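Local coordinates for putative sugar ABC transport system, substrate-binding protein (Bordetella parapertussis, PDB 5IX8) that probably binds a sugar in the periplasm and hands it to an ABC transporter for uptake, at residues Val262-Arg267 and Pro275-Pro280; Gly254-Arg259 and Phe289-Thr294; Ala54-Asn59 and Arg179-Leu184; Arg156-Gly161 and Thr206-Leu211; Arg217-Ala222 and Glu243-Ala248. All coordinates share one frame; numbering follows the deposited sequence.

In the fold
Two lobes, each a sheet flanked by helices, make up this periplasmic binding protein, and the five contacts are spread over both and the gap between them. Interactions 1 and 2 share helix 254-270 and touch each other: interaction 2 is a buried, purely apolar contact, whereas interaction 1, farther along the helix, is only partly buried and adds a tyrosine hydrogen bond. Interactions 4 and 5 share helix 209-221, with a buried arginine-to-carbonyl bond just before its start and two arginines around a sulfate near its far end. Interaction 3 joins loops of the two lobes through a tyrosine, a selenomethionine and an ethanediol, and touches interaction 4; its centre lies about 29 Å from that of interaction 1.

Interaction 1. Residues Val262-Arg267 and Pro275-Pro280; sequences VQYAIR and PPLDKP
Tyr264 reaches out from helix 254-270 and lays one ring face against Pro275. The proline CG sits 3.6 Å from the centroid of the Tyr264 ring and 15° off its normal, a CH-pi contact, while Pro275 CB comes to 3.4 Å from Tyr264 CZ. At the ring's edge the Tyr264 OH donates to Pro276 O over 2.7 Å, lying in the carbonyl plane on a lone pair. Leu277 closes on the same rim, its CD2 3.7 Å from Tyr264 CE2. Pro275 is also met by Arg267, one helical turn on, whose CD lies 3.7 Å from the proline CG.

The arginine runs extended from CG to NE, and its guanidinium is gripped at both ends. Arg267 NH1 donates to Gln263 O and Gln263 OE1, each 3.0 Å away, the second on a lone pair of the amide oxygen; Arg267 NH2 goes to Glu8 O. Gln263 is itself held by Ile10 N and Glu40. Phe289 of strand 288-290 packs on Tyr264 and Pro276. The hydrogen bond anchors the hydroxyl end of the tyrosine, Pro275 over one face and Leu277 at the rim restrict the turning of its ring, and one polar bond ties the returning chain to the helix within an otherwise apolar contact.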
# COMPACT_ATOMS: atom_id res chain seq x y z
N VAL A 262 -5.57 11.19 10.33
CA VAL A 262 -6.36 12.26 10.93
C VAL A 262 -6.01 12.43 12.41
O VAL A 262 -5.83 13.56 12.91
CB VAL A 262 -7.86 11.97 10.74
CG1 VAL A 262 -8.72 12.96 11.54
CG2 VAL A 262 -8.20 12.05 9.25
N GLN A 263 -5.93 11.31 13.15
CA GLN A 263 -5.67 11.43 14.59
C GLN A 263 -4.27 11.97 14.87
O GLN A 263 -4.07 12.71 15.85
CB GLN A 263 -5.88 10.07 15.27
CG GLN A 263 -7.37 9.68 15.29
CD GLN A 263 -8.17 10.61 16.19
OE1 GLN A 263 -7.62 11.18 17.13
NE2 GLN A 263 -9.45 10.79 15.90
N TYR A 264 -3.29 11.60 14.03
CA TYR A 264 -1.94 12.13 14.19
C TYR A 264 -1.89 13.61 13.82
O TYR A 264 -1.21 14.41 14.50
CB TYR A 264 -0.94 11.35 13.31
CG TYR A 264 -0.42 10.04 13.88
CD1 TYR A 264 -1.30 9.01 14.26
CD2 TYR A 264 0.95 9.82 14.02
CE1 TYR A 264 -0.82 7.83 14.79
CE2 TYR A 264 1.46 8.63 14.54
CZ TYR A 264 0.58 7.64 14.92
OH TYR A 264 1.07 6.46 15.43
N ALA A 265 -2.59 13.99 12.73
CA ALA A 265 -2.58 15.39 12.29
C ALA A 265 -3.17 16.31 13.36
O ALA A 265 -2.65 17.43 13.58
CB ALA A 265 -3.34 15.55 10.97
N ILE A 266 -4.26 15.90 14.02
CA ILE A 266 -4.85 16.77 15.05
C ILE A 266 -3.85 17.03 16.15
O ILE A 266 -3.69 18.17 16.63
CB ILE A 266 -6.13 16.15 15.64
CG1 ILE A 266 -7.23 16.06 14.59
CG2 ILE A 266 -6.64 16.98 16.82
CD1 ILE A 266 -8.38 15.13 15.00
N ARG A 267 -3.15 15.97 16.57
CA ARG A 267 -2.16 16.11 17.63
C ARG A 267 -1.02 17.00 17.19
O ARG A 267 -0.58 17.88 17.94
CB ARG A 267 -1.67 14.72 18.05
CG ARG A 267 -2.76 14.02 18.86
CD ARG A 267 -2.42 12.55 19.00
NE ARG A 267 -3.30 11.92 19.99
CZ ARG A 267 -4.51 11.46 19.71
NH1 ARG A 267 -4.99 11.49 18.46
NH2 ARG A 267 -5.21 10.95 20.70
N PRO A 275 1.30 10.07 18.86
CA PRO A 275 1.26 8.63 19.02
C PRO A 275 2.54 8.03 18.45
O PRO A 275 3.45 8.78 18.01
CB PRO A 275 -0.01 8.23 18.24
CG PRO A 275 -0.69 9.53 17.82
CD PRO A 275 0.45 10.52 17.75
N PRO A 276 2.67 6.70 18.43
CA PRO A 276 3.99 6.11 18.12
C PRO A 276 4.51 6.48 16.73
O PRO A 276 3.78 6.45 15.74
CB PRO A 276 3.74 4.60 18.24
CG PRO A 276 2.52 4.49 19.11
CD PRO A 276 1.68 5.66 18.78
N LEU A 277 5.80 6.80 16.68
CA LEU A 277 6.47 7.03 15.40
C LEU A 277 7.82 6.34 15.42
O LEU A 277 8.64 6.57 16.31
CB LEU A 277 6.65 8.53 15.10
CG LEU A 277 5.38 9.34 14.81
CD1 LEU A 277 5.65 10.81 15.04
CD2 LEU A 277 4.91 9.04 13.35
N ASP A 278 8.05 5.49 14.42
CA ASP A 278 9.39 4.96 14.18
C ASP A 278 10.34 6.05 13.66
O ASP A 278 9.94 7.05 13.05
CB ASP A 278 9.35 3.82 13.16
CG ASP A 278 8.81 2.53 13.73
OD1 ASP A 278 8.61 2.44 14.96
OD2 ASP A 278 8.63 1.58 12.94
N LYS A 279 11.64 5.82 13.88
CA LYS A 279 12.66 6.72 13.36
C LYS A 279 12.76 6.62 11.84
O LYS A 279 12.42 5.59 11.27
CB LYS A 279 14.02 6.38 13.96
CG LYS A 279 14.01 6.58 15.46
CD LYS A 279 15.29 6.08 16.10
CE LYS A 279 16.49 6.82 15.61
NZ LYS A 279 17.63 6.34 16.43
N PRO A 280 13.23 7.68 11.18
CA PRO A 280 13.48 7.59 9.73
C PRO A 280 14.35 6.39 9.38
O PRO A 280 15.22 5.98 10.17
CB PRO A 280 14.22 8.90 9.43
CG PRO A 280 13.71 9.83 10.44
CD PRO A 280 13.52 9.03 11.70

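Interaction 2. Residues Gly254-Arg259 and Phe289-Thr294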
# COMPACT_ATOMS: atom_id res chain seq x y z
N GLY A 254 -5.69 -0.03 4.55
CA GLY A 254 -5.71 1.37 4.16
C GLY A 254 -6.64 2.19 5.04
O GLY A 254 -6.37 3.36 5.31
N VAL A 255 -7.78 1.60 5.44
CA VAL A 255 -8.78 2.36 6.18
C VAL A 255 -8.19 2.81 7.50
O VAL A 255 -8.29 3.98 7.86
CB VAL A 255 -10.05 1.53 6.40
CG1 VAL A 255 -11.00 2.25 7.36
CG2 VAL A 255 -10.76 1.26 5.07
N ILE A 256 -7.53 1.90 8.23
CA ILE A 256 -6.98 2.34 9.52
C ILE A 256 -5.85 3.35 9.31
O ILE A 256 -5.68 4.28 10.12
CB ILE A 256 -6.58 1.15 10.43
CG1 ILE A 256 -6.37 1.67 11.87
CG2 ILE A 256 -5.32 0.45 9.93
CD1 ILE A 256 -6.20 0.61 12.92
N MSE A 257 -5.10 3.24 8.21
CA MSE A 257 -4.03 4.21 7.96
C MSE A 257 -4.61 5.59 7.80
O MSE A 257 -4.07 6.57 8.34
CB MSE A 257 -3.22 3.86 6.71
CG MSE A 257 -2.44 2.58 6.81
SE MSE A 257 -1.53 2.21 5.08
CE MSE A 257 -1.35 0.31 5.35
N GLY A 258 -5.74 5.68 7.08
CA GLY A 258 -6.40 6.97 6.91
C GLY A 258 -6.90 7.54 8.22
O GLY A 258 -6.76 8.74 8.47
N ARG A 259 -7.52 6.71 9.06
CA ARG A 259 -7.98 7.18 10.36
C ARG A 259 -6.82 7.68 11.19
O ARG A 259 -6.92 8.71 11.88
CB ARG A 259 -8.71 6.08 11.11
CG ARG A 259 -9.92 5.52 10.39
CD ARG A 259 -10.74 4.67 11.38
NE ARG A 259 -11.88 4.06 10.72
CZ ARG A 259 -12.98 4.71 10.36
NH1 ARG A 259 -13.13 6.02 10.66
NH2 ARG A 259 -13.94 4.06 9.72
N PHE A 289 4.63 5.90 11.33
CA PHE A 289 4.02 4.75 11.99
C PHE A 289 3.84 3.65 10.97
O PHE A 289 3.32 3.91 9.87
CB PHE A 289 2.65 5.10 12.60
CG PHE A 289 2.01 3.94 13.32
CD1 PHE A 289 2.49 3.53 14.56
CD2 PHE A 289 0.95 3.24 12.74
CE1 PHE A 289 1.91 2.45 15.22
CE2 PHE A 289 0.38 2.14 13.38
CZ PHE A 289 0.86 1.75 14.63
N ASN A 290 4.22 2.44 11.34
CA ASN A 290 3.98 1.27 10.49
C ASN A 290 2.88 0.45 11.10
O ASN A 290 3.05 -0.06 12.21
CB ASN A 290 5.24 0.40 10.37
CG ASN A 290 6.31 1.00 9.43
OD1 ASN A 290 6.00 1.55 8.39
ND2 ASN A 290 7.57 0.89 9.82
N VAL A 291 1.77 0.27 10.38
CA VAL A 291 0.69 -0.59 10.89
C VAL A 291 1.18 -2.03 10.89
O VAL A 291 1.75 -2.48 9.89
CB VAL A 291 -0.57 -0.44 10.03
CG1 VAL A 291 -1.66 -1.38 10.58
CG2 VAL A 291 -1.08 1.02 10.00
N PRO A 292 0.97 -2.79 11.95
CA PRO A 292 1.47 -4.17 11.95
C PRO A 292 0.88 -4.99 10.82
O PRO A 292 -0.25 -4.76 10.36
CB PRO A 292 1.05 -4.71 13.33
CG PRO A 292 1.04 -3.49 14.20
CD PRO A 292 0.63 -2.33 13.31
N ILE A 293 1.67 -5.94 10.33
CA ILE A 293 1.34 -6.73 9.15
C ILE A 293 0.68 -8.03 9.57
O ILE A 293 1.17 -8.71 10.49
CB ILE A 293 2.59 -7.00 8.31
CG1 ILE A 293 3.11 -5.68 7.76
CG2 ILE A 293 2.27 -8.00 7.19
CD1 ILE A 293 4.56 -5.73 7.42
N THR A 294 -0.41 -8.38 8.91
CA THR A 294 -1.05 -9.68 9.02
C THR A 294 -1.21 -10.26 7.62
O THR A 294 -1.28 -9.54 6.62
CB THR A 294 -2.43 -9.60 9.72
OG1 THR A 294 -3.28 -8.73 8.98
CG2 THR A 294 -2.29 -9.01 11.08
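Val291 sends its two methyl groups to neighbouring residues of helix 254-270, and every contact across the pair is apolar. Val291 CG2 rests 3.8 Å from CG of Met257, modelled as selenomethionine, and Val291 CG1 lies 4.1 Å from Ile256 CG2. The valine owes this fork to its chi1 of 179°, which leaves CG1 anti to the backbone N and CG2 anti to the carbonyl carbon. Met257 offers the flank of its extended chain, at CG, rather than its SE or CE. Leu260 and Pro253 add further apolar contacts to Val291.

The helix begins just after strand 246-250 of one sheet and runs into the other lobe, while 289-294 leads from strand 288-290, at the edge of the parallel sheet, toward strand 295-296 of the mixed one. The contact therefore sits where the chain passes between lobes, as in the hinge of periplasmic binding proteins of this family.

Among polar bonds, Gly258 N and Arg259 N bond back to Gly254 O and Val255 O within the helix, and Val291 O accepts from Gln120 NE2.

Interaction 3. Residues Ala54-Asn59 and Arg179-Leu184; sequences AGAYGN and RGEMSL. With EDO (1,2-ethanediol), chain E; EDO (1,2-ethanediol), chain F.
One face of the Tyr57 ring takes the terminal methyl of Met182, modelled as selenomethionine: CE stands 3.8 Å from the ring centroid, 27° off the normal, and comes closest to Tyr57 CE2, at 3.4 Å. The two side chains cross at about a right angle, and a bend at chi3 (-62°) of Met182 turns the methyl over the ring. At the ring's edge, in its plane, lies O2 of an ethanediol, probably from the crystallisation liquor. The phenol OH bonds to Tyr30 OH.

No hydrogen bond joins the two segments directly; the diol bridges them. Its O1 accepts from Tyr57 N at 3.0 Å and donates to Glu181 OE1 at 2.8 Å, while O2 donates to Glu181 O, also at 2.8 Å. Trp154 and Leu152 pack against both Tyr57 and Met182.

On one side, Ala56 to Asn59 form a type II beta turn; on the other, Ser183 caps helix 184-197. Such facing loops are characteristic of the interdomain cleft of periplasmic binding proteins.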
# COMPACT_ATOMS: atom_id res chain seq x y z
N ALA A 54 -3.53 11.29 -8.92
CA ALA A 54 -2.56 11.42 -10.01
C ALA A 54 -3.10 10.84 -11.29
O ALA A 54 -2.88 11.39 -12.38
CB ALA A 54 -1.25 10.70 -9.65
N GLY A 55 -3.76 9.68 -11.19
CA GLY A 55 -4.38 8.99 -12.30
C GLY A 55 -3.65 7.74 -12.70
O GLY A 55 -4.28 6.79 -13.20
N ALA A 56 -2.34 7.70 -12.50
CA ALA A 56 -1.55 6.53 -12.87
C ALA A 56 -0.20 6.66 -12.20
O ALA A 56 0.23 7.77 -11.88
CB ALA A 56 -1.36 6.42 -14.39
N TYR A 57 0.48 5.53 -11.99
CA TYR A 57 1.89 5.66 -11.60
C TYR A 57 2.64 6.43 -12.69
O TYR A 57 2.36 6.28 -13.88
CB TYR A 57 2.53 4.30 -11.37
CG TYR A 57 1.95 3.65 -10.14
CD1 TYR A 57 2.35 4.06 -8.87
CD2 TYR A 57 1.00 2.64 -10.25
CE1 TYR A 57 1.82 3.46 -7.74
CE2 TYR A 57 0.46 2.04 -9.12
CZ TYR A 57 0.85 2.46 -7.88
OH TYR A 57 0.33 1.86 -6.76
N GLY A 58 3.55 7.30 -12.26
CA GLY A 58 4.29 8.15 -13.19
C GLY A 58 3.66 9.50 -13.46
O GLY A 58 4.33 10.35 -14.06
N ASN A 59 2.41 9.74 -13.04
CA ASN A 59 1.73 11.02 -13.25
C ASN A 59 2.15 12.04 -12.19
O ASN A 59 1.36 12.56 -11.41
CB ASN A 59 0.21 10.82 -13.24
CG ASN A 59 -0.29 10.30 -14.57
OD1 ASN A 59 0.51 9.99 -15.46
ND2 ASN A 59 -1.62 10.23 -14.73
N ARG A 179 8.96 -3.48 -14.46
CA ARG A 179 8.43 -2.86 -15.66
C ARG A 179 6.91 -2.79 -15.53
O ARG A 179 6.32 -3.50 -14.71
CB ARG A 179 8.80 -3.65 -16.91
CG ARG A 179 8.20 -5.06 -16.79
CD ARG A 179 8.66 -6.01 -17.83
NE ARG A 179 8.00 -5.66 -19.07
CZ ARG A 179 7.63 -6.54 -19.99
NH1 ARG A 179 7.10 -6.10 -21.10
NH2 ARG A 179 7.82 -7.84 -19.81
N GLY A 180 6.31 -1.96 -16.37
CA GLY A 180 4.88 -1.79 -16.39
C GLY A 180 4.40 -0.82 -15.33
O GLY A 180 5.17 -0.06 -14.75
N GLU A 181 3.08 -0.84 -15.11
CA GLU A 181 2.43 0.06 -14.15
C GLU A 181 1.58 -0.71 -13.16
O GLU A 181 0.77 -0.11 -12.44
CB GLU A 181 1.59 1.13 -14.85
CG GLU A 181 0.47 0.54 -15.62
CD GLU A 181 -0.39 1.59 -16.27
OE1 GLU A 181 -0.36 2.76 -15.78
OE2 GLU A 181 -1.11 1.26 -17.24
N MSE A 182 1.77 -2.02 -13.08
CA MSE A 182 1.14 -2.86 -12.07
C MSE A 182 -0.38 -2.97 -12.29
O MSE A 182 -1.17 -3.14 -11.34
CB MSE A 182 1.48 -2.38 -10.66
CG MSE A 182 3.00 -2.33 -10.44
SE MSE A 182 3.57 -2.12 -8.64
CE MSE A 182 2.74 -0.40 -8.37
N SER A 183 -0.79 -2.91 -13.56
CA SER A 183 -2.20 -3.03 -13.91
C SER A 183 -2.62 -4.49 -14.02
O SER A 183 -1.80 -5.42 -13.99
CB SER A 183 -2.44 -2.33 -15.24
OG SER A 183 -1.76 -3.04 -16.28
N LEU A 184 -3.94 -4.70 -14.12
CA LEU A 184 -4.44 -6.04 -14.45
C LEU A 184 -3.79 -6.55 -15.72
O LEU A 184 -3.36 -7.70 -15.80
CB LEU A 184 -5.95 -6.02 -14.67
CG LEU A 184 -6.79 -5.74 -13.45
CD1 LEU A 184 -8.19 -5.51 -13.91
CD2 LEU A 184 -6.70 -6.96 -12.56
C1 EDO E . -2.21 2.96 -12.40
O1 EDO E . -0.94 3.16 -13.04
C2 EDO E . -2.58 1.48 -12.44
O2 EDO E . -1.72 0.76 -11.55
C1 EDO F . 7.93 -0.41 -18.96
O1 EDO F . 7.67 0.19 -17.70
C2 EDO F . 9.24 0.15 -19.48
O2 EDO F . 10.31 -0.44 -18.74

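Interaction 4. Residues Arg156-Gly161 and Thr206-Leu211. With SO4 (sulfate ion), chain C.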
# COMPACT_ATOMS: atom_id res chain seq x y z
N ARG A 156 10.33 -2.77 -4.89
CA ARG A 156 11.66 -3.36 -4.70
C ARG A 156 11.83 -3.85 -3.26
O ARG A 156 12.40 -4.94 -3.04
CB ARG A 156 12.75 -2.34 -5.07
CG ARG A 156 14.12 -3.02 -5.13
CD ARG A 156 15.29 -2.04 -5.21
NE ARG A 156 15.56 -1.46 -3.91
CZ ARG A 156 15.22 -0.22 -3.54
NH1 ARG A 156 14.71 0.64 -4.42
NH2 ARG A 156 15.46 0.19 -2.30
N LEU A 157 11.35 -3.07 -2.28
CA LEU A 157 11.45 -3.51 -0.89
C LEU A 157 10.69 -4.81 -0.67
O LEU A 157 11.20 -5.73 -0.01
CB LEU A 157 10.94 -2.42 0.07
CG LEU A 157 11.71 -1.09 0.03
CD1 LEU A 157 11.02 -0.07 0.90
CD2 LEU A 157 13.16 -1.25 0.49
N ARG A 158 9.48 -4.91 -1.22
CA ARG A 158 8.72 -6.16 -1.09
C ARG A 158 9.45 -7.32 -1.73
O ARG A 158 9.50 -8.42 -1.16
CB ARG A 158 7.35 -6.01 -1.72
CG ARG A 158 6.52 -4.99 -0.94
CD ARG A 158 5.11 -4.78 -1.53
NE ARG A 158 4.46 -3.72 -0.77
CZ ARG A 158 3.17 -3.44 -0.79
NH1 ARG A 158 2.31 -4.18 -1.50
NH2 ARG A 158 2.72 -2.42 -0.07
N TYR A 159 10.00 -7.10 -2.92
CA TYR A 159 10.79 -8.14 -3.58
C TYR A 159 11.99 -8.55 -2.74
O TYR A 159 12.26 -9.74 -2.57
CB TYR A 159 11.24 -7.63 -4.95
CG TYR A 159 12.29 -8.48 -5.59
CD1 TYR A 159 12.04 -9.80 -5.93
CD2 TYR A 159 13.56 -7.94 -5.87
CE1 TYR A 159 13.02 -10.57 -6.53
CE2 TYR A 159 14.54 -8.71 -6.49
CZ TYR A 159 14.26 -10.03 -6.82
OH TYR A 159 15.25 -10.78 -7.42
N GLU A 160 12.71 -7.58 -2.19
CA GLU A 160 13.88 -7.90 -1.37
C GLU A 160 13.51 -8.74 -0.15
O GLU A 160 14.20 -9.71 0.19
CB GLU A 160 14.59 -6.60 -0.94
CG GLU A 160 15.38 -5.98 -2.09
CD GLU A 160 15.80 -4.55 -1.83
OE1 GLU A 160 15.53 -4.03 -0.71
OE2 GLU A 160 16.39 -3.93 -2.73
N GLY A 161 12.43 -8.37 0.56
CA GLY A 161 12.03 -9.15 1.72
C GLY A 161 11.58 -10.55 1.36
O GLY A 161 11.96 -11.53 2.03
N THR A 206 3.60 -11.78 -6.55
CA THR A 206 3.21 -10.45 -7.02
C THR A 206 3.11 -9.54 -5.80
O THR A 206 2.74 -10.00 -4.70
CB THR A 206 1.85 -10.43 -7.74
OG1 THR A 206 0.80 -10.68 -6.79
CG2 THR A 206 1.78 -11.45 -8.90
N PRO A 207 3.36 -8.24 -5.97
CA PRO A 207 3.34 -7.35 -4.81
C PRO A 207 2.02 -6.66 -4.56
O PRO A 207 1.91 -6.05 -3.49
CB PRO A 207 4.42 -6.31 -5.16
CG PRO A 207 4.24 -6.14 -6.71
CD PRO A 207 4.08 -7.62 -7.11
N VAL A 208 1.05 -6.69 -5.49
CA VAL A 208 -0.16 -5.87 -5.38
C VAL A 208 -1.33 -6.58 -6.03
O VAL A 208 -1.17 -7.40 -6.94
CB VAL A 208 -0.03 -4.47 -6.02
CG1 VAL A 208 1.10 -3.70 -5.43
CG2 VAL A 208 0.16 -4.58 -7.54
N THR A 209 -2.54 -6.22 -5.57
CA THR A 209 -3.81 -6.79 -5.99
C THR A 209 -3.92 -7.07 -7.48
O THR A 209 -4.19 -8.20 -7.89
CB THR A 209 -4.96 -5.84 -5.60
OG1 THR A 209 -4.80 -5.38 -4.26
CG2 THR A 209 -6.28 -6.56 -5.76
N PHE A 210 -3.77 -6.04 -8.31
CA PHE A 210 -4.08 -6.25 -9.73
C PHE A 210 -3.07 -7.16 -10.41
O PHE A 210 -3.42 -7.83 -11.38
CB PHE A 210 -4.14 -4.93 -10.48
CG PHE A 210 -5.28 -4.07 -10.09
CD1 PHE A 210 -6.38 -4.61 -9.43
CD2 PHE A 210 -5.27 -2.72 -10.38
CE1 PHE A 210 -7.46 -3.79 -9.06
CE2 PHE A 210 -6.34 -1.91 -10.01
CZ PHE A 210 -7.43 -2.45 -9.37
N LEU A 211 -1.80 -7.14 -9.97
CA LEU A 211 -0.84 -8.08 -10.54
C LEU A 211 -1.20 -9.50 -10.12
O LEU A 211 -1.13 -10.42 -10.93
CB LEU A 211 0.59 -7.72 -10.15
CG LEU A 211 1.17 -6.47 -10.82
CD1 LEU A 211 2.55 -6.17 -10.22
CD2 LEU A 211 1.25 -6.63 -12.34
S SO4 C . 13.26 0.88 -7.84
O1 SO4 C . 14.56 0.68 -7.21
O2 SO4 C . 12.43 1.84 -7.14
O3 SO4 C . 12.53 -0.40 -7.95
O4 SO4 C . 13.50 1.34 -9.22
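Arg158 stretches from helix 154-168 across Pro207, its CD 4.0 Å from the proline CB and the two side chains at about a right angle. This is the lobe of the periplasmic binding protein fold that carries the mixed sheet: Pro207 lies in the short link between strand 201-205 and helix 209-221, at the strand's C-terminal end, with Val208 the residue just before the helix.

The arginine chain is fully extended from CG to NE (chi2 180°, chi3 -176°), which brings the guanidinium to the Pro207 carbonyl. Arg158 NH1 donates to Pro207 O over 2.8 Å, nearly along the C=O axis and with the oxygen close to the guanidinium plane, although the angle at the hydrogen is only 134°. Val208 CG1 lies beside the same nitrogen, 4.1 Å from Arg158 NH1. Two carboxylates hold the other terminal nitrogen, since NH2 forms salt bridges with Asp122 and Glu252, which probably offset the buried positive charge.

Two residues earlier, Arg156 points another way. Arg156 NE pairs with Glu160 OE2 in a salt bridge of 2.9 Å, and Arg156 NH1, also bridged to Glu153, donates to sulfate O1 at 2.8 Å.

Interaction 5. Residues Arg217-Ala222 and Glu243-Ala248; sequences RAARQA and EGRLLA. With SO4 (sulfate ion), chain D.
Arg245 curls round a sulfate before its guanidinium settles against Ala219 and Arg220 of helix 209-221. Arg245 CB is 3.8 Å from sulfate O2, and bends at chi2 and chi3 carry CG and CD round that same oxygen. Arg245 NE then donates to O2 over 2.8 Å in a nearly straight bond, 171° at the hydrogen. At the tip the two nitrogens part company: Arg245 NH2 gives a second bond to the anion, 2.8 Å to O3, and has Arg220 CG 4.0 Å away, while Arg245 NH1 lies 3.4 Å from the Ala219 CB and donates to the carbonyls of Arg224 and Val226.

Arg220 approaches the sulfate with an extended chain, its NE 2.7 Å from the same O2, in the plane of its guanidinium. The two guanidinium planes are 69° apart. O2 thus takes a strong bond from each arginine, and the anion, probably from the crystallisation liquor, probably offsets both charges. A water accepts weakly from Arg220 NH2 and donates to Glu243 OE1, linking those two side chains.

Just before Arg245, Gly244 ends helix 235-242 in a Schellman motif, and the chain turns into strand 246-250: the helix-to-strand return of an alpha/beta lobe.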
# COMPACT_ATOMS: atom_id res chain seq x y z
N ARG A 217 -5.49 -14.85 -13.74
CA ARG A 217 -6.11 -15.00 -15.07
C ARG A 217 -5.18 -15.76 -16.00
O ARG A 217 -5.62 -16.62 -16.77
CB ARG A 217 -6.45 -13.66 -15.73
CG ARG A 217 -7.53 -12.80 -15.06
CD ARG A 217 -7.86 -11.56 -15.97
NE ARG A 217 -8.73 -11.85 -17.11
CZ ARG A 217 -8.86 -11.08 -18.21
NH1 ARG A 217 -8.12 -10.01 -18.36
NH2 ARG A 217 -9.72 -11.41 -19.19
N ALA A 218 -3.88 -15.44 -15.96
CA ALA A 218 -2.90 -16.14 -16.80
C ALA A 218 -2.81 -17.62 -16.44
O ALA A 218 -2.73 -18.47 -17.33
CB ALA A 218 -1.52 -15.48 -16.69
N ALA A 219 -2.79 -17.93 -15.14
CA ALA A 219 -2.70 -19.31 -14.70
C ALA A 219 -3.94 -20.08 -15.14
O ALA A 219 -3.84 -21.22 -15.60
CB ALA A 219 -2.55 -19.37 -13.17
N ARG A 220 -5.12 -19.44 -15.05
CA ARG A 220 -6.35 -20.11 -15.48
C ARG A 220 -6.30 -20.40 -16.98
O ARG A 220 -6.66 -21.50 -17.43
CB ARG A 220 -7.57 -19.25 -15.12
CG ARG A 220 -7.94 -19.26 -13.63
CD ARG A 220 -9.06 -18.26 -13.25
NE ARG A 220 -9.38 -18.32 -11.82
CZ ARG A 220 -10.19 -17.48 -11.17
NH1 ARG A 220 -10.79 -16.48 -11.81
NH2 ARG A 220 -10.41 -17.64 -9.86
N GLN A 221 -5.87 -19.42 -17.77
CA GLN A 221 -5.85 -19.62 -19.21
C GLN A 221 -4.85 -20.71 -19.60
O GLN A 221 -5.13 -21.51 -20.50
CB GLN A 221 -5.54 -18.30 -19.93
CG GLN A 221 -5.33 -18.46 -21.45
CD GLN A 221 -5.51 -17.15 -22.27
OE1 GLN A 221 -4.56 -16.58 -22.75
NE2 GLN A 221 -6.75 -16.73 -22.47
N ALA A 222 -3.71 -20.77 -18.91
CA ALA A 222 -2.67 -21.76 -19.24
C ALA A 222 -2.91 -23.12 -18.60
O ALA A 222 -2.08 -24.01 -18.76
CB ALA A 222 -1.29 -21.25 -18.80
N GLU A 243 -10.40 -21.63 -2.50
CA GLU A 243 -10.25 -22.57 -3.61
C GLU A 243 -8.80 -22.98 -3.85
O GLU A 243 -8.55 -23.82 -4.73
CB GLU A 243 -10.83 -21.97 -4.88
CG GLU A 243 -12.34 -21.90 -4.88
CD GLU A 243 -12.91 -20.82 -5.79
OE1 GLU A 243 -12.17 -20.27 -6.65
OE2 GLU A 243 -14.12 -20.52 -5.64
N GLY A 244 -7.85 -22.38 -3.12
CA GLY A 244 -6.45 -22.73 -3.19
C GLY A 244 -5.65 -22.00 -4.24
O GLY A 244 -4.45 -22.27 -4.38
N ARG A 245 -6.25 -21.08 -4.99
CA ARG A 245 -5.51 -20.42 -6.06
C ARG A 245 -4.57 -19.33 -5.53
O ARG A 245 -3.46 -19.15 -6.06
CB ARG A 245 -6.49 -19.83 -7.07
CG ARG A 245 -5.83 -18.98 -8.12
CD ARG A 245 -4.90 -19.78 -9.04
NE ARG A 245 -5.65 -20.61 -9.99
CZ ARG A 245 -5.09 -21.45 -10.86
NH1 ARG A 245 -3.76 -21.60 -10.89
NH2 ARG A 245 -5.85 -22.14 -11.70
N LEU A 246 -4.99 -18.61 -4.48
CA LEU A 246 -4.14 -17.67 -3.77
C LEU A 246 -3.66 -18.35 -2.50
O LEU A 246 -4.48 -18.76 -1.66
CB LEU A 246 -4.86 -16.36 -3.42
CG LEU A 246 -5.32 -15.43 -4.55
CD1 LEU A 246 -6.02 -14.19 -3.96
CD2 LEU A 246 -4.19 -15.03 -5.50
N LEU A 247 -2.34 -18.47 -2.36
CA LEU A 247 -1.78 -19.10 -1.16
C LEU A 247 -1.87 -18.18 0.03
O LEU A 247 -2.17 -18.62 1.15
CB LEU A 247 -0.32 -19.46 -1.42
CG LEU A 247 0.50 -19.99 -0.24
CD1 LEU A 247 -0.09 -21.27 0.33
CD2 LEU A 247 1.96 -20.18 -0.67
N ALA A 248 -1.63 -16.90 -0.19
CA ALA A 248 -1.58 -15.93 0.89
C ALA A 248 -1.71 -14.55 0.29
O ALA A 248 -1.21 -14.28 -0.82
CB ALA A 248 -0.27 -16.03 1.68
S SO4 D . -9.21 -21.60 -10.20
O1 SO4 D . -9.41 -21.99 -8.82
O2 SO4 D . -8.44 -20.35 -10.24
O3 SO4 D . -8.46 -22.64 -10.90
O4 SO4 D . -10.52 -21.42 -10.81
O HOH W 1 -12.45 -17.72 -7.73